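Dally-like, isoform A (Drosophila melanogaster, PDB 6XTZ) is a glypican, probably a cell-surface proteoglycan, whose core shields the palmitoleate lipid of Wnt, enabling signalling at a distance, and which also binds hedgehog family proteins. Local coordinates at residues Asp266-Asp277 and Arg450-Ser461. The protein carries 5 engineered substitutions. Sequence-based numbering, arbitrary orientation.
Sequences DSEWENFAMAMD and RQRVKDYKKFWS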
loop_
_atom_site.group_PDB
_atom_site.type_symbol
_atom_site.label_atom_id
_atom_site.label_comp_id
_atom_site.label_asym_id
_atom_site.label_seq_id
_atom_site.Cartn_x
_atom_site.Cartn_y
_atom_site.Cartn_z
ATOM N N ASP A 266 10.311 4.657 -3.066
ATOM C CA ASP A 266 10.324 3.398 -3.801
ATOM C C ASP A 266 10.722 2.231 -2.903
ATOM O O ASP A 266 10.098 1.167 -2.949
ATOM C CB ASP A 266 11.270 3.506 -4.995
ATOM C CG ASP A 266 11.595 2.162 -5.606
ATOM O OD1 ASP A 266 10.653 1.421 -5.954
ATOM O OD2 ASP A 266 12.797 1.853 -5.748
ATOM N N SER A 267 11.757 2.412 -2.077
ATOM C CA SER A 267 12.219 1.313 -1.236
ATOM C C SER A 267 11.186 0.957 -0.174
ATOM O O SER A 267 10.942 -0.227 0.089
ATOM C CB SER A 267 13.561 1.668 -0.592
ATOM O OG SER A 267 13.439 2.778 0.278
ATOM N N GLU A 268 10.561 1.963 0.440
ATOM C CA GLU A 268 9.523 1.683 1.426
ATOM C C GLU A 268 8.271 1.103 0.779
ATOM O O GLU A 268 7.545 0.336 1.420
ATOM C CB GLU A 268 9.182 2.949 2.212
ATOM C CG GLU A 268 10.334 3.491 3.044
ATOM C CD GLU A 268 10.743 2.556 4.170
ATOM O OE1 GLU A 268 9.966 1.639 4.512
ATOM O OE2 GLU A 268 11.848 2.742 4.719
ATOM N N TRP A 269 8.002 1.457 -0.481
ATOM C CA TRP A 269 6.887 0.846 -1.198
ATOM C C TRP A 269 7.089 -0.657 -1.335
ATOM O O TRP A 269 6.131 -1.433 -1.239
ATOM C CB TRP A 269 6.730 1.499 -2.572
ATOM C CG TRP A 269 5.516 1.055 -3.337
ATOM C CD1 TRP A 269 5.446 0.041 -4.247
ATOM C CD2 TRP A 269 4.201 1.621 -3.266
ATOM N NE1 TRP A 269 4.169 -0.061 -4.746
ATOM C CE2 TRP A 269 3.385 0.896 -4.158
ATOM C CE3 TRP A 269 3.635 2.671 -2.534
ATOM C CZ2 TRP A 269 2.033 1.186 -4.337
ATOM C CZ3 TRP A 269 2.294 2.957 -2.714
ATOM C CH2 TRP A 269 1.507 2.218 -3.608
ATOM N N GLU A 270 8.334 -1.086 -1.554
ATOM C CA GLU A 270 8.632 -2.514 -1.575
ATOM C C GLU A 270 8.408 -3.141 -0.207
ATOM O O GLU A 270 7.888 -4.259 -0.109
ATOM C CB GLU A 270 10.066 -2.747 -2.050
ATOM C CG GLU A 270 10.310 -2.366 -3.502
ATOM C CD GLU A 270 11.689 -2.768 -3.986
ATOM O OE1 GLU A 270 12.436 -3.390 -3.204
ATOM O OE2 GLU A 270 12.027 -2.461 -5.148
ATOM N N ASN A 271 8.796 -2.440 0.863
ATOM C CA ASN A 271 8.514 -2.936 2.208
ATOM C C ASN A 271 7.013 -3.036 2.448
ATOM O O ASN A 271 6.540 -3.975 3.096
ATOM C CB ASN A 271 9.161 -2.032 3.258
ATOM C CG ASN A 271 10.676 -2.053 3.198
ATOM O OD1 ASN A 271 11.278 -2.986 2.667
ATOM N ND2 ASN A 271 11.302 -1.024 3.754
ATOM N N PHE A 272 6.249 -2.068 1.931
ATOM C CA PHE A 272 4.796 -2.132 2.034
ATOM C C PHE A 272 4.243 -3.349 1.304
ATOM O O PHE A 272 3.357 -4.040 1.819
ATOM C CB PHE A 272 4.175 -0.847 1.481
ATOM C CG PHE A 272 2.719 -0.977 1.134
ATOM C CD1 PHE A 272 1.748 -0.902 2.119
ATOM C CD2 PHE A 272 2.319 -1.170 -0.180
ATOM C CE1 PHE A 272 0.407 -1.019 1.801
ATOM C CE2 PHE A 272 0.980 -1.292 -0.504
ATOM C CZ PHE A 272 0.023 -1.219 0.490
ATOM N N ALA A 273 4.751 -3.626 0.100
ATOM C CA ALA A 273 4.250 -4.761 -0.668
ATOM C C ALA A 273 4.609 -6.084 -0.003
ATOM O O ALA A 273 3.828 -7.041 -0.051
ATOM C CB ALA A 273 4.794 -4.715 -2.094
ATOM N N MET A 274 5.789 -6.162 0.616
ATOM C CA MET A 274 6.186 -7.394 1.286
ATOM C C MET A 274 5.390 -7.602 2.568
ATOM O O MET A 274 5.040 -8.738 2.911
ATOM C CB MET A 274 7.687 -7.379 1.576
ATOM C CG MET A 274 8.556 -7.450 0.330
ATOM S SD MET A 274 10.325 -7.538 0.681
ATOM C CE MET A 274 10.593 -5.961 1.486
ATOM N N ALA A 275 5.088 -6.521 3.286
ATOM C CA ALA A 275 4.279 -6.647 4.492
ATOM C C ALA A 275 2.827 -6.959 4.151
ATOM O O ALA A 275 2.157 -7.697 4.883
ATOM C CB ALA A 275 4.380 -5.372 5.328
ATOM N N MET A 276 2.323 -6.408 3.042
ATOM C CA MET A 276 0.968 -6.733 2.605
ATOM C C MET A 276 0.844 -8.203 2.234
ATOM O O MET A 276 -0.180 -8.837 2.514
ATOM C CB MET A 276 0.570 -5.854 1.419
ATOM C CG MET A 276 0.192 -4.440 1.801
ATOM S SD MET A 276 -1.418 -4.324 2.598
ATOM C CE MET A 276 -2.497 -4.736 1.231
ATOM N N ASP A 277 1.871 -8.762 1.589
ATOM C CA ASP A 277 1.823 -10.170 1.215
ATOM C C ASP A 277 1.870 -11.072 2.441
ATOM O O ASP A 277 1.298 -12.168 2.426
ATOM C CB ASP A 277 2.971 -10.499 0.262
ATOM C CG ASP A 277 2.815 -11.859 -0.390
ATOM O OD1 ASP A 277 1.950 -11.998 -1.279
ATOM O OD2 ASP A 277 3.559 -12.789 -0.016
ATOM N N ARG A 450 -3.905 -9.065 -3.058
ATOM C CA ARG A 450 -2.556 -9.603 -2.902
ATOM C C ARG A 450 -1.833 -9.690 -4.240
ATOM O O ARG A 450 -0.636 -9.386 -4.328
ATOM C CB ARG A 450 -2.618 -10.978 -2.237
ATOM C CG ARG A 450 -1.265 -11.634 -2.029
ATOM C CD ARG A 450 -1.419 -13.061 -1.524
ATOM N NE ARG A 450 -0.133 -13.667 -1.192
ATOM C CZ ARG A 450 0.007 -14.891 -0.690
ATOM N NH1 ARG A 450 -1.060 -15.645 -0.466
ATOM N NH2 ARG A 450 1.216 -15.361 -0.416
ATOM N N GLN A 451 -2.541 -10.096 -5.294
ATOM C CA GLN A 451 -1.908 -10.212 -6.602
ATOM C C GLN A 451 -1.605 -8.841 -7.195
ATOM O O GLN A 451 -0.556 -8.646 -7.819
ATOM C CB GLN A 451 -2.796 -11.022 -7.546
ATOM C CG GLN A 451 -2.177 -11.273 -8.910
ATOM C CD GLN A 451 -0.868 -12.033 -8.823
ATOM O OE1 GLN A 451 -0.761 -13.033 -8.112
ATOM N NE2 GLN A 451 0.141 -11.558 -9.545
ATOM N N ARG A 452 -2.509 -7.876 -7.009
ATOM C CA ARG A 452 -2.286 -6.553 -7.581
ATOM C C ARG A 452 -1.201 -5.797 -6.822
ATOM O O ARG A 452 -0.397 -5.082 -7.432
ATOM C CB ARG A 452 -3.594 -5.762 -7.606
ATOM C CG ARG A 452 -4.654 -6.385 -8.503
ATOM C CD ARG A 452 -5.944 -5.588 -8.496
ATOM N NE ARG A 452 -7.017 -6.295 -9.190
ATOM C CZ ARG A 452 -7.283 -6.172 -10.487
ATOM N NH1 ARG A 452 -6.555 -5.361 -11.243
ATOM N NH2 ARG A 452 -8.282 -6.858 -11.028
ATOM N N VAL A 453 -1.157 -5.943 -5.495
ATOM C CA VAL A 453 -0.054 -5.361 -4.734
ATOM C C VAL A 453 1.260 -6.017 -5.135
ATOM O O VAL A 453 2.309 -5.364 -5.194
ATOM C CB VAL A 453 -0.320 -5.480 -3.221
ATOM C CG1 VAL A 453 0.892 -5.020 -2.424
ATOM C CG2 VAL A 453 -1.540 -4.657 -2.836
ATOM N N LYS A 454 1.219 -7.317 -5.436
ATOM C CA LYS A 454 2.393 -7.997 -5.969
ATOM C C LYS A 454 2.810 -7.403 -7.308
ATOM O O LYS A 454 4.005 -7.314 -7.612
ATOM C CB LYS A 454 2.105 -9.493 -6.110
ATOM C CG LYS A 454 3.333 -10.385 -6.105
ATOM C CD LYS A 454 2.944 -11.831 -6.382
ATOM C CE LYS A 454 3.996 -12.800 -5.866
ATOM N NZ LYS A 454 4.067 -12.788 -4.379
ATOM N N ASP A 455 1.836 -6.987 -8.123
ATOM C CA ASP A 455 2.155 -6.398 -9.420
ATOM C C ASP A 455 2.796 -5.023 -9.265
ATOM O O ASP A 455 3.722 -4.679 -10.007
ATOM C CB ASP A 455 0.897 -6.304 -10.284
ATOM C CG ASP A 455 0.364 -7.665 -10.701
ATOM O OD1 ASP A 455 1.154 -8.633 -10.749
ATOM O OD2 ASP A 455 -0.847 -7.762 -10.994
ATOM N N TYR A 456 2.321 -4.225 -8.308
ATOM C CA TYR A 456 2.809 -2.868 -8.100
ATOM C C TYR A 456 3.998 -2.796 -7.149
ATOM O O TYR A 456 4.335 -1.702 -6.685
ATOM C CB TYR A 456 1.685 -1.974 -7.572
ATOM C CG TYR A 456 0.541 -1.774 -8.539
ATOM C CD1 TYR A 456 0.756 -1.225 -9.797
ATOM C CD2 TYR A 456 -0.757 -2.116 -8.187
ATOM C CE1 TYR A 456 -0.292 -1.036 -10.682
ATOM C CE2 TYR A 456 -1.806 -1.931 -9.061
ATOM C CZ TYR A 456 -1.571 -1.392 -10.306
ATOM O OH TYR A 456 -2.623 -1.211 -11.172
ATOM N N LYS A 457 4.637 -3.931 -6.851
ATOM C CA LYS A 457 5.763 -3.931 -5.922
ATOM C C LYS A 457 6.916 -3.088 -6.455
ATOM O O LYS A 457 7.461 -2.238 -5.742
ATOM C CB LYS A 457 6.219 -5.366 -5.657
ATOM C CG LYS A 457 7.391 -5.491 -4.693
ATOM C CD LYS A 457 7.607 -6.945 -4.287
ATOM C CE LYS A 457 8.783 -7.099 -3.333
ATOM N NZ LYS A 457 10.079 -6.770 -3.984
ATOM N N LYS A 458 7.299 -3.310 -7.712
ATOM C CA LYS A 458 8.390 -2.584 -8.349
ATOM C C LYS A 458 7.892 -1.410 -9.185
ATOM O O LYS A 458 8.559 -1.009 -10.144
ATOM C CB LYS A 458 9.219 -3.531 -9.215
ATOM C CG LYS A 458 9.793 -4.730 -8.476
ATOM C CD LYS A 458 10.963 -4.332 -7.592
ATOM C CE LYS A 458 11.668 -5.558 -7.032
ATOM N NZ LYS A 458 12.885 -5.191 -6.257
ATOM N N PHE A 459 6.730 -0.848 -8.836
ATOM C CA PHE A 459 6.115 0.173 -9.679
ATOM C C PHE A 459 7.004 1.403 -9.813
ATOM O O PHE A 459 7.179 1.933 -10.916
ATOM C CB PHE A 459 4.746 0.566 -9.119
ATOM C CG PHE A 459 4.148 1.775 -9.784
ATOM C CD1 PHE A 459 3.446 1.653 -10.973
ATOM C CD2 PHE A 459 4.293 3.037 -9.226
ATOM C CE1 PHE A 459 2.901 2.764 -11.591
ATOM C CE2 PHE A 459 3.753 4.151 -9.842
ATOM C CZ PHE A 459 3.055 4.014 -11.024
ATOM N N TRP A 460 7.575 1.870 -8.703
ATOM C CA TRP A 460 8.299 3.135 -8.720
ATOM C C TRP A 460 9.660 3.006 -9.396
ATOM O O TRP A 460 10.064 3.899 -10.148
ATOM C CB TRP A 460 8.440 3.667 -7.294
ATOM C CG TRP A 460 7.109 3.940 -6.662
ATOM C CD1 TRP A 460 6.429 3.132 -5.798
ATOM C CD2 TRP A 460 6.281 5.091 -6.870
ATOM N NE1 TRP A 460 5.235 3.714 -5.446
ATOM C CE2 TRP A 460 5.120 4.917 -6.091
ATOM C CE3 TRP A 460 6.413 6.255 -7.632
ATOM C CZ2 TRP A 460 4.096 5.862 -6.053
ATOM C CZ3 TRP A 460 5.396 7.192 -7.596
ATOM C CH2 TRP A 460 4.253 6.991 -6.811
ATOM N N SER A 461 10.378 1.908 -9.154
ATOM C CA SER A 461 11.662 1.715 -9.819
ATOM C C SER A 461 11.498 1.351 -11.289
ATOM O O SER A 461 12.459 1.474 -12.055
ATOM C CB SER A 461 12.481 0.639 -9.103
ATOM O OG SER A 461 11.802 -0.607 -9.087
HETATM O O HOH W 1 8.277 0.366 -6.283
HETATM O O HOH W 2 10.874 -0.880 -6.741
HETATM O O HOH W 3 1.201 -9.286 -2.256
#
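Trp269 and Trp460 meet in a T-shaped stack where two stretches of the elongated, all-helical glypican core pack together: residues 266-277 of helix 263-283 and residues 450-455 of helix 441-455 run nearly antiparallel, their axes coming within 9.4 Å, and the chain then turns through Tyr456-Phe459 into helix 459-467. Trp460 brings its pyrrole edge over one face of Trp269, NE1 lying 3.2 Å from CD2 of Trp269, with the ring planes 80° apart. A chi1 of -173° turns CG of Trp269 away from its backbone N and swings the indole across to the turn, where its NE1 donates to Tyr456 O, which lies close to the ring plane. This bond ties the buried indole to the carbonyl where helix 441-455 gives way to the turn. A leucine in place of Trp269 would probably leave Tyr456 O without this donor and the edge of Trp460 without a ring face to rest on. Trp269 also touches Met76 of helix 51-110 and Ala210 of helix 185-216.

Apolar contacts continue along the helices. CG1 of Val453 settles between Ala273 CB (3.9 Å) and Met276 CB, while the aliphatic chain of Lys457 lies against Ala273 and Met274.

Charged groups line the outer margin. Lys458 NZ forms a salt bridge with Glu270 OE2 (3.1 Å), approaching from above the carboxylate plane. One water links Asp266 OD1 to Lys457 O and Trp460 N; a second lies among Asp266, Glu270 and Ser461. At the other end, Lys454 NZ makes a long salt bridge to Asp277 OD1, and a third water joins that oxygen to Arg450 O. The extended Arg450 chain delivers NE to the same Asp277 OD1 at 2.7 Å, the N-H pointing almost straight at it (165°).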